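PDB 1M22: peptide amidase from Stenotrophomonas maltophilia, which probably hydrolyses amide bonds as a member of the amidase signature family, releasing ammonia from the C-terminal amide group of peptides. Local coordinates for residues A[206-211]-A[255-260]; A[242-245]-A[251-254]; A[184-189]-A[215-220]. All coordinates share one frame; numbering follows the deposited sequence.

Contact 1. Residues A[206-211]-A[255-260]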
ATOM      1  N   VAL A 206       1.048  -6.779 -10.881  1.00  6.44           N
ATOM      2  CA  VAL A 206       0.066  -7.762 -10.447  1.00  6.72           C
ATOM      3  C   VAL A 206       0.614  -9.145 -10.788  1.00  6.72           C
ATOM      4  O   VAL A 206       0.882  -9.452 -11.951  1.00  9.27           O
ATOM      5  CB  VAL A 206      -1.290  -7.540 -11.145  1.00  7.06           C
ATOM      6  CG1 VAL A 206      -2.225  -8.709 -10.853  1.00  8.59           C
ATOM      7  CG2 VAL A 206      -1.909  -6.239 -10.653  1.00  9.58           C
ATOM      8  N   GLY A 207       0.797  -9.966  -9.763  1.00  7.20           N
ATOM      9  CA  GLY A 207       1.337 -11.295  -9.974  1.00  8.30           C
ATOM     10  C   GLY A 207       2.658 -11.512  -9.260  1.00  6.29           C
ATOM     11  O   GLY A 207       3.091 -12.654  -9.107  1.00  8.58           O
ATOM     12  N   LEU A 208       3.310 -10.436  -8.824  1.00  7.00           N
ATOM     13  CA  LEU A 208       4.581 -10.583  -8.120  1.00  6.34           C
ATOM     14  C   LEU A 208       4.352 -11.116  -6.711  1.00  5.89           C
ATOM     15  O   LEU A 208       5.120 -11.941  -6.220  1.00  6.65           O
ATOM     16  CB  LEU A 208       5.323  -9.243  -8.036  1.00  6.95           C
ATOM     17  CG  LEU A 208       6.687  -9.314  -7.328  1.00  5.73           C
ATOM     18  CD1 LEU A 208       7.645 -10.186  -8.135  1.00  9.62           C
ATOM     19  CD2 LEU A 208       7.258  -7.910  -7.160  1.00  8.91           C
ATOM     20  N   VAL A 209       3.288 -10.636  -6.072  1.00  6.01           N
ATOM     21  CA  VAL A 209       2.931 -11.025  -4.711  1.00  6.09           C
ATOM     22  C   VAL A 209       1.538 -11.650  -4.700  1.00  6.38           C
ATOM     23  O   VAL A 209       0.584 -11.074  -5.227  1.00  6.05           O
ATOM     24  CB  VAL A 209       2.939  -9.799  -3.767  1.00  5.62           C
ATOM     25  CG1 VAL A 209       2.587 -10.226  -2.346  1.00  6.78           C
ATOM     26  CG2 VAL A 209       4.301  -9.115  -3.808  1.00  7.15           C
ATOM     27  N   SER A 210       1.415 -12.820  -4.085  1.00  5.48           N
ATOM     28  CA  SER A 210       0.133 -13.507  -4.039  1.00  5.57           C
ATOM     29  C   SER A 210      -0.983 -12.709  -3.373  1.00  5.02           C
ATOM     30  O   SER A 210      -0.770 -12.053  -2.353  1.00  5.65           O
ATOM     31  CB  SER A 210       0.285 -14.836  -3.305  1.00  6.33           C
ATOM     32  OG  SER A 210      -0.961 -15.509  -3.244  1.00  6.89           O
ATOM     33  N   ARG A 211      -2.176 -12.783  -3.958  1.00  6.39           N
ATOM     34  CA  ARG A 211      -3.345 -12.119  -3.393  1.00  6.01           C
ATOM     35  C   ARG A 211      -4.170 -13.124  -2.589  1.00  6.45           C
ATOM     36  O   ARG A 211      -5.251 -12.795  -2.097  1.00  7.87           O
ATOM     37  CB  ARG A 211      -4.237 -11.516  -4.490  1.00  7.48           C
ATOM     38  CG  ARG A 211      -3.739 -10.211  -5.117  1.00  6.64           C
ATOM     39  CD  ARG A 211      -2.692 -10.451  -6.197  1.00  7.64           C
ATOM     40  NE  ARG A 211      -3.195 -11.334  -7.249  1.00  6.54           N
ATOM     41  CZ  ARG A 211      -4.071 -10.977  -8.185  1.00  7.46           C
ATOM     42  NH1 ARG A 211      -4.550  -9.741  -8.229  1.00  7.43           N
ATOM     43  NH2 ARG A 211      -4.500 -11.878  -9.060  1.00  9.18           N
ATOM     44  N   PRO A 255       7.568 -13.762 -15.717  1.00 21.29           N
ATOM     45  CA  PRO A 255       8.672 -14.315 -16.504  1.00 22.40           C
ATOM     46  C   PRO A 255       9.969 -14.397 -15.703  1.00 23.01           C
ATOM     47  O   PRO A 255      10.360 -13.440 -15.035  1.00 24.47           O
ATOM     48  CB  PRO A 255       8.773 -13.344 -17.675  1.00 22.80           C
ATOM     49  CG  PRO A 255       8.428 -12.039 -17.035  1.00 23.25           C
ATOM     50  CD  PRO A 255       7.236 -12.398 -16.171  1.00 21.48           C
ATOM     51  N   GLY A 256      10.621 -15.552 -15.773  1.00 22.55           N
ATOM     52  CA  GLY A 256      11.876 -15.753 -15.072  1.00 22.78           C
ATOM     53  C   GLY A 256      11.911 -15.340 -13.614  1.00 22.56           C
ATOM     54  O   GLY A 256      12.796 -14.589 -13.202  1.00 23.02           O
ATOM     55  N   ARG A 257      10.956 -15.821 -12.824  1.00 21.00           N
ATOM     56  CA  ARG A 257      10.933 -15.491 -11.405  1.00 20.47           C
ATOM     57  C   ARG A 257      12.065 -16.248 -10.725  1.00 20.68           C
ATOM     58  O   ARG A 257      12.342 -17.400 -11.062  1.00 22.35           O
ATOM     59  CB  ARG A 257       9.602 -15.899 -10.767  1.00 18.42           C
ATOM     60  CG  ARG A 257       9.505 -15.550  -9.282  1.00 16.72           C
ATOM     61  CD  ARG A 257       8.356 -16.285  -8.607  1.00 15.34           C
ATOM     62  NE  ARG A 257       7.043 -15.873  -9.102  1.00 13.84           N
ATOM     63  CZ  ARG A 257       6.368 -14.815  -8.663  1.00 12.78           C
ATOM     64  NH1 ARG A 257       6.872 -14.043  -7.710  1.00 11.86           N
ATOM     65  NH2 ARG A 257       5.175 -14.540  -9.174  1.00 11.75           N
ATOM     66  N   ALA A 258      12.721 -15.600  -9.772  1.00 21.21           N
ATOM     67  CA  ALA A 258      13.816 -16.229  -9.049  1.00 20.87           C
ATOM     68  C   ALA A 258      13.863 -15.685  -7.632  1.00 20.79           C
ATOM     69  O   ALA A 258      13.164 -14.724  -7.309  1.00 20.21           O
ATOM     70  CB  ALA A 258      15.135 -15.955  -9.759  1.00 25.19           C
ATOM     71  N   VAL A 259      14.665 -16.316  -6.783  1.00 21.26           N
ATOM     72  CA  VAL A 259      14.815 -15.860  -5.408  1.00 22.06           C
ATOM     73  C   VAL A 259      15.625 -14.577  -5.529  1.00 21.77           C
ATOM     74  O   VAL A 259      16.853 -14.589  -5.435  1.00 24.13           O
ATOM     75  CB  VAL A 259      15.587 -16.888  -4.559  1.00 22.47           C
ATOM     76  CG1 VAL A 259      15.706 -16.394  -3.128  1.00 24.34           C
ATOM     77  CG2 VAL A 259      14.874 -18.231  -4.601  1.00 24.19           C
ATOM     78  N   TYR A 260      14.922 -13.472  -5.747  1.00 19.66           N
ATOM     79  CA  TYR A 260      15.558 -12.177  -5.945  1.00 17.50           C
ATOM     80  C   TYR A 260      15.639 -11.291  -4.708  1.00 14.96           C
ATOM     81  O   TYR A 260      14.640 -11.051  -4.029  1.00 14.91           O
ATOM     82  CB  TYR A 260      14.820 -11.421  -7.048  1.00 17.39           C
ATOM     83  CG  TYR A 260      15.609 -10.289  -7.659  1.00 17.05           C
ATOM     84  CD1 TYR A 260      16.585 -10.538  -8.623  1.00 18.39           C
ATOM     85  CD2 TYR A 260      15.376  -8.969  -7.281  1.00 15.29           C
ATOM     86  CE1 TYR A 260      17.308  -9.498  -9.199  1.00 18.39           C
ATOM     87  CE2 TYR A 260      16.094  -7.921  -7.849  1.00 14.26           C
ATOM     88  CZ  TYR A 260      17.056  -8.192  -8.808  1.00 17.58           C
ATOM     89  OH  TYR A 260      17.754  -7.158  -9.386  1.00 18.60           O
TER

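Contact 2. Residues A[242-245]-A[251-254]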
ATOM      1  N   ALA A 242       7.408 -11.487  -2.105  1.00  7.11           N
ATOM      2  CA  ALA A 242       7.304 -11.890  -3.504  1.00  7.22           C
ATOM      3  C   ALA A 242       7.460 -13.399  -3.637  1.00  7.96           C
ATOM      4  O   ALA A 242       8.283 -14.008  -2.952  1.00 10.32           O
ATOM      5  CB  ALA A 242       8.366 -11.182  -4.343  1.00  7.54           C
ATOM      6  N   GLY A 243       6.665 -14.004  -4.513  1.00  8.62           N
ATOM      7  CA  GLY A 243       6.772 -15.438  -4.706  1.00  9.50           C
ATOM      8  C   GLY A 243       5.565 -16.065  -5.372  1.00  9.02           C
ATOM      9  O   GLY A 243       4.450 -15.549  -5.277  1.00  9.57           O
ATOM     10  N   ARG A 244       5.794 -17.183  -6.051  1.00  8.75           N
ATOM     11  CA  ARG A 244       4.726 -17.901  -6.733  1.00  9.34           C
ATOM     12  C   ARG A 244       3.858 -18.657  -5.728  1.00  8.76           C
ATOM     13  O   ARG A 244       4.358 -19.239  -4.762  1.00 11.46           O
ATOM     14  CB  ARG A 244       5.319 -18.883  -7.745  1.00 11.06           C
ATOM     15  CG  ARG A 244       4.290 -19.577  -8.621  1.00 15.04           C
ATOM     16  CD  ARG A 244       4.961 -20.432  -9.686  1.00 21.36           C
ATOM     17  NE  ARG A 244       3.990 -21.028 -10.599  1.00 27.62           N
ATOM     18  CZ  ARG A 244       4.311 -21.784 -11.645  1.00 30.59           C
ATOM     19  NH1 ARG A 244       5.584 -22.041 -11.916  1.00 33.06           N
ATOM     20  NH2 ARG A 244       3.358 -22.284 -12.419  1.00 32.41           N
ATOM     21  N   ASP A 245       2.551 -18.637  -5.963  1.00  8.77           N
ATOM     22  CA  ASP A 245       1.587 -19.312  -5.103  1.00  9.05           C
ATOM     23  C   ASP A 245       0.556 -19.994  -5.997  1.00  9.43           C
ATOM     24  O   ASP A 245      -0.118 -19.332  -6.787  1.00  9.45           O
ATOM     25  CB  ASP A 245       0.912 -18.283  -4.183  1.00  9.08           C
ATOM     26  CG  ASP A 245      -0.187 -18.882  -3.314  1.00 11.60           C
ATOM     27  OD1 ASP A 245      -0.295 -20.123  -3.215  1.00 11.58           O
ATOM     28  OD2 ASP A 245      -0.948 -18.094  -2.715  1.00  9.72           O
ATOM     29  N   THR A 251       0.352 -15.186 -10.229  1.00  8.59           N
ATOM     30  CA  THR A 251       1.764 -15.339  -9.885  1.00  9.17           C
ATOM     31  C   THR A 251       2.503 -16.282 -10.827  1.00 11.31           C
ATOM     32  O   THR A 251       3.733 -16.301 -10.850  1.00 14.12           O
ATOM     33  CB  THR A 251       1.962 -15.813  -8.419  1.00  8.47           C
ATOM     34  OG1 THR A 251       1.418 -17.129  -8.241  1.00  8.93           O
ATOM     35  CG2 THR A 251       1.284 -14.847  -7.458  1.00  9.29           C
ATOM     36  N   ALA A 252       1.757 -17.048 -11.616  1.00 13.11           N
ATOM     37  CA  ALA A 252       2.363 -17.976 -12.564  1.00 15.75           C
ATOM     38  C   ALA A 252       2.690 -17.280 -13.885  1.00 17.93           C
ATOM     39  O   ALA A 252       3.341 -17.862 -14.755  1.00 20.41           O
ATOM     40  CB  ALA A 252       1.425 -19.152 -12.814  1.00 15.55           C
ATOM     41  N   THR A 253       2.246 -16.035 -14.032  1.00 18.14           N
ATOM     42  CA  THR A 253       2.480 -15.277 -15.260  1.00 19.60           C
ATOM     43  C   THR A 253       3.798 -14.511 -15.262  1.00 20.14           C
ATOM     44  O   THR A 253       4.163 -13.904 -16.268  1.00 20.89           O
ATOM     45  CB  THR A 253       1.352 -14.255 -15.517  1.00 18.88           C
ATOM     46  OG1 THR A 253       1.431 -13.200 -14.550  1.00 20.07           O
ATOM     47  CG2 THR A 253      -0.008 -14.927 -15.422  1.00 20.98           C
ATOM     48  N   MET A 254       4.510 -14.531 -14.141  1.00 19.66           N
ATOM     49  CA  MET A 254       5.772 -13.813 -14.059  1.00 19.57           C
ATOM     50  C   MET A 254       6.899 -14.500 -14.819  1.00 20.66           C
ATOM     51  O   MET A 254       7.173 -15.682 -14.611  1.00 20.77           O
ATOM     52  CB  MET A 254       6.188 -13.626 -12.602  1.00 18.68           C
ATOM     53  CG  MET A 254       7.501 -12.885 -12.458  1.00 16.47           C
ATOM     54  SD  MET A 254       7.946 -12.601 -10.750  1.00 17.67           S
ATOM     55  CE  MET A 254       9.322 -11.469 -10.959  1.00 16.03           C
TER

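Contact 3. Residues A[184-189]-A[215-220]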
ATOM      1  N   THR A 184      -2.567  -2.630   0.528  1.00  5.54           N
ATOM      2  CA  THR A 184      -3.032  -3.224  -0.721  1.00  4.65           C
ATOM      3  C   THR A 184      -3.529  -2.100  -1.612  1.00  5.89           C
ATOM      4  O   THR A 184      -3.952  -1.047  -1.127  1.00  6.12           O
ATOM      5  CB  THR A 184      -4.190  -4.265  -0.552  1.00  6.29           C
ATOM      6  OG1 THR A 184      -5.414  -3.592  -0.231  1.00  7.49           O
ATOM      7  CG2 THR A 184      -3.859  -5.285   0.520  1.00  7.34           C
ATOM      8  N   GLU A 185      -3.450  -2.316  -2.919  1.00  5.84           N
ATOM      9  CA  GLU A 185      -3.906  -1.318  -3.866  1.00  6.37           C
ATOM     10  C   GLU A 185      -4.721  -1.930  -4.989  1.00  6.96           C
ATOM     11  O   GLU A 185      -4.399  -3.007  -5.502  1.00  8.58           O
ATOM     12  CB  GLU A 185      -2.724  -0.545  -4.481  1.00  6.35           C
ATOM     13  CG  GLU A 185      -3.175   0.457  -5.563  1.00  7.32           C
ATOM     14  CD  GLU A 185      -2.209   1.618  -5.803  1.00  7.82           C
ATOM     15  OE1 GLU A 185      -1.464   2.002  -4.873  1.00  8.03           O
ATOM     16  OE2 GLU A 185      -2.222   2.172  -6.925  1.00  8.43           O
ATOM     17  N   THR A 186      -5.792  -1.234  -5.345  1.00  7.47           N
ATOM     18  CA  THR A 186      -6.649  -1.616  -6.456  1.00  7.06           C
ATOM     19  C   THR A 186      -6.469  -0.438  -7.421  1.00  7.58           C
ATOM     20  O   THR A 186      -6.227  -0.626  -8.609  1.00  8.44           O
ATOM     21  CB  THR A 186      -8.102  -1.789  -6.000  1.00  8.55           C
ATOM     22  OG1 THR A 186      -8.165  -2.876  -5.064  1.00 11.05           O
ATOM     23  CG2 THR A 186      -9.003  -2.096  -7.188  1.00 11.30           C
ATOM     24  N   ASP A 187      -6.573   0.779  -6.894  1.00  8.59           N
ATOM     25  CA  ASP A 187      -6.323   1.988  -7.677  1.00  7.61           C
ATOM     26  C   ASP A 187      -6.003   3.154  -6.740  1.00  8.60           C
ATOM     27  O   ASP A 187      -6.896   3.883  -6.295  1.00 10.05           O
ATOM     28  CB  ASP A 187      -7.498   2.366  -8.588  1.00  8.66           C
ATOM     29  CG  ASP A 187      -7.109   3.435  -9.608  1.00 10.78           C
ATOM     30  OD1 ASP A 187      -6.232   4.268  -9.298  1.00 11.53           O
ATOM     31  OD2 ASP A 187      -7.671   3.453 -10.723  1.00 12.48           O
ATOM     32  N   GLY A 188      -4.716   3.293  -6.430  1.00  7.22           N
ATOM     33  CA  GLY A 188      -4.233   4.362  -5.572  1.00  7.72           C
ATOM     34  C   GLY A 188      -4.116   4.063  -4.086  1.00  7.26           C
ATOM     35  O   GLY A 188      -3.475   4.831  -3.362  1.00  8.09           O
ATOM     36  N   SER A 189      -4.686   2.948  -3.631  1.00  6.52           N
ATOM     37  CA  SER A 189      -4.693   2.621  -2.203  1.00  6.94           C
ATOM     38  C   SER A 189      -3.379   2.408  -1.461  1.00  6.06           C
ATOM     39  O   SER A 189      -3.385   2.306  -0.232  1.00  6.44           O
ATOM     40  CB  SER A 189      -5.624   1.441  -1.939  1.00  8.42           C
ATOM     41  OG  SER A 189      -6.977   1.870  -1.994  1.00 17.00           O
ATOM     42  N   ILE A 215      -9.060 -10.053   1.320  1.00  7.44           N
ATOM     43  CA  ILE A 215     -10.424  -9.686   0.927  1.00  8.69           C
ATOM     44  C   ILE A 215     -10.185  -8.853  -0.323  1.00  8.98           C
ATOM     45  O   ILE A 215      -9.509  -7.826  -0.286  1.00  9.34           O
ATOM     46  CB  ILE A 215     -11.129  -8.869   2.024  1.00  8.64           C
ATOM     47  CG1 ILE A 215     -11.286  -9.745   3.269  1.00  9.45           C
ATOM     48  CG2 ILE A 215     -12.492  -8.387   1.529  1.00  9.75           C
ATOM     49  CD1 ILE A 215     -11.972  -9.063   4.434  1.00  9.97           C
ATOM     50  N   PRO A 216     -10.754  -9.279  -1.452  1.00  9.77           N
ATOM     51  CA  PRO A 216     -10.557  -8.573  -2.715  1.00  9.83           C
ATOM     52  C   PRO A 216     -11.508  -7.498  -3.190  1.00  9.94           C
ATOM     53  O   PRO A 216     -12.521  -7.178  -2.569  1.00 10.61           O
ATOM     54  CB  PRO A 216     -10.553  -9.719  -3.706  1.00  9.96           C
ATOM     55  CG  PRO A 216     -11.733 -10.532  -3.188  1.00 12.20           C
ATOM     56  CD  PRO A 216     -11.515 -10.525  -1.668  1.00  9.80           C
ATOM     57  N   ILE A 217     -11.114  -6.938  -4.327  1.00  9.19           N
ATOM     58  CA  ILE A 217     -11.931  -6.005  -5.077  1.00  9.85           C
ATOM     59  C   ILE A 217     -11.779  -6.529  -6.504  1.00  9.40           C
ATOM     60  O   ILE A 217     -12.728  -7.042  -7.079  1.00 11.97           O
ATOM     61  CB  ILE A 217     -11.463  -4.532  -5.056  1.00  7.82           C
ATOM     62  CG1 ILE A 217     -11.677  -3.918  -3.671  1.00 10.07           C
ATOM     63  CG2 ILE A 217     -12.288  -3.737  -6.078  1.00  9.88           C
ATOM     64  CD1 ILE A 217     -11.265  -2.458  -3.579  1.00 11.04           C
ATOM     65  N   SER A 218     -10.561  -6.470  -7.038  1.00  8.60           N
ATOM     66  CA  SER A 218     -10.290  -6.884  -8.416  1.00  8.25           C
ATOM     67  C   SER A 218      -9.106  -7.835  -8.626  1.00  8.29           C
ATOM     68  O   SER A 218      -7.971  -7.510  -8.277  1.00  9.80           O
ATOM     69  CB  SER A 218     -10.063  -5.620  -9.246  1.00 10.02           C
ATOM     70  OG  SER A 218      -9.487  -5.897 -10.506  1.00 10.15           O
ATOM     71  N   PHE A 219      -9.343  -9.000  -9.218  1.00  8.14           N
ATOM     72  CA  PHE A 219      -8.218  -9.890  -9.459  1.00  8.67           C
ATOM     73  C   PHE A 219      -7.328  -9.319 -10.562  1.00  8.10           C
ATOM     74  O   PHE A 219      -6.151  -9.661 -10.660  1.00  7.90           O
ATOM     75  CB  PHE A 219      -8.688 -11.313  -9.800  1.00 11.44           C
ATOM     76  CG  PHE A 219      -9.672 -11.390 -10.926  1.00 12.84           C
ATOM     77  CD1 PHE A 219      -9.275 -11.176 -12.240  1.00 12.87           C
ATOM     78  CD2 PHE A 219     -11.000 -11.706 -10.670  1.00 14.59           C
ATOM     79  CE1 PHE A 219     -10.194 -11.281 -13.286  1.00 16.19           C
ATOM     80  CE2 PHE A 219     -11.924 -11.814 -11.708  1.00 16.05           C
ATOM     81  CZ  PHE A 219     -11.520 -11.601 -13.015  1.00 14.91           C
ATOM     82  N   SER A 220      -7.876  -8.427 -11.381  1.00  7.23           N
ATOM     83  CA  SER A 220      -7.093  -7.816 -12.446  1.00  7.06           C
ATOM     84  C   SER A 220      -6.125  -6.739 -11.949  1.00  7.03           C
ATOM     85  O   SER A 220      -5.042  -6.576 -12.518  1.00  8.72           O
ATOM     86  CB  SER A 220      -8.016  -7.191 -13.499  1.00  7.56           C
ATOM     87  OG  SER A 220      -8.726  -8.184 -14.222  1.00 10.27           O
TER

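Contact 1. Residues A[206-211]-A[255-260]
R257 meets the chain turn at G207 and L208 with the edge of its guanidinium group. Two of its nitrogens reach two successive backbone carbonyls. NH2 donates to G207 O at 2.8 Å, with the N-H bent to 145° at the hydrogen. NH1 donates to L208 O at 3.1 Å, and this bond is straighter, at 163°. Both oxygens lie close to the guanidinium plane. Seen from the acceptors, each nitrogen is tilted somewhat out of the carbonyl plane.

The side chain of R257 leaves its loop in the direction of 206-211. CG is anti to the backbone N. The chain then bends at chi3, -66°, which turns the guanidinium edge to the two oxygens. The positive phi of G207 goes with the turn that brings its own carbonyl and that of L208 round to the same arginine.

L208 adds a thin apolar flank. Its CD1 lies 4.0 Å from R257 NH1, and the two side chains run at an angle to one another. L208 also touches M254 and Y262 of loops and L238 of helix 231-241. R257 NH2 also donates to T251 O, so this nitrogen holds two backbone oxygens.

The contact joins two irregular loops, and it lies away from the annotated catalytic residues. A single side chain does the joining, through main-chain acceptors. The bonds therefore depend on the path of the backbone at 207-208 more than on its side chains. Two bonds in the guanidinium plane, with a third to T251 O, should limit rotation of the group. The negative ends of three carbonyl dipoles face the arginine and would probably favour its positive charge.

Contact 2. Residues A[242-245]-A[251-254]
R244 and T251 bring the two backbones to 5.0 Å, CA to CA. Both segments belong to the long loop between helix 231-241 and strand 275-279. Residues 242-245 leave the helix in a largely extended path, with G243 at backbone angles suited to a residue without a side chain. Residues 251-253 curl with helical angles but lack the regular helix bonds. The chain thus doubles back on itself within a few residues.

T251 carries the contact. Its OG1 accepts the backbone N-H of D245 at 3.0 Å, and the bond is almost straight, 175°. The hydroxyl sits between the backbone N and the carbonyl carbon, chi1 65°, and this turns it to D245 N. The same OG1 is bonded to D248 O, so a backbone donor and a backbone acceptor both hold it. The methyl CG2 branches off another way and rests 3.9 Å from G243 O.

R244 is stretched out, with CG anti to N, chi1 -174°. It crosses T251 at an angle, with R244 CG 3.8 Å from T251 OG1. Farther out, its guanidinium reaches A252, with R244 NH2 3.7 Å from A252 CB. This is the exposed side of the contact.

The carboxylate of D245 looks elsewhere. OD2 is bonded to S210 OG, and OD1 takes A247 N in an Asx turn.

T251 and D245 are both buried, and their side-chain oxygens have partners. The threonine hydroxyl ties together three points of the loop, at 245, 248 and 251, which should fix its shape without a regular helix or strand.

Contact 3. Residues A[184-189]-A[215-220]
T186 and I217 make the close part of this contact, and both are buried. The isoleucine crosses the branched threonine at an angle. I217 CD1 reaches T186 OG1 at 3.5 Å, while I217 CG2 meets the methyl CG2 of T186 at 3.8 Å. The first bonds of both side chains lead toward the other segment. With chi1 at -64°, T186 presents both its branches to I217.

The S218 side is looser. It makes a single approach, S218 CB to T186 CG2 at 4.2 Å, and the serine hydroxyl is taken by E329.

D222 bridges the two segments where their own atoms meet only by packing: its OD1 bonds T186 OG1 and S218 N, and its OD2 bonds I217 N. Segment 184-189 ends at S189, the active-site nucleophile, which with S165, bonded OG to OG, and K86 forms the Ser-Ser-Lys catalytic triad of amidase signature enzymes. The side chain of I217 lies about 6 Å from that of S165, so this packing borders the catalytic centre.

The contact starts from the end of strand 180-185, where E185 pairs with T223 of the adjacent strand 223-228, while L326 of helix 319-340 packs on T186 and S218, and helix 436-442 packs on E185.

In the fold
Contacts 1 and 2 form one cluster, with centres about 4 Å apart. Contact 3 lies about 17 Å from each, centre to centre. Along the chain the order is 184-189, 206-211, 215-220, 242-245, 251-254, 255-260. Contacts 1 and 3 therefore interleave, and contact 2 falls between the two segments of contact 1. The loop joining strands 200-203 and 223-228 supplies 206-211 to contact 1 and 215-220 to contact 3. R211 NH1 bonds F219 O at 2.9 Å within this loop. Contacts 2 and 3 do not touch. The loop between strands 200-203 and 223-228 thus leads from the cluster of contacts 1 and 2 to the border of the active site.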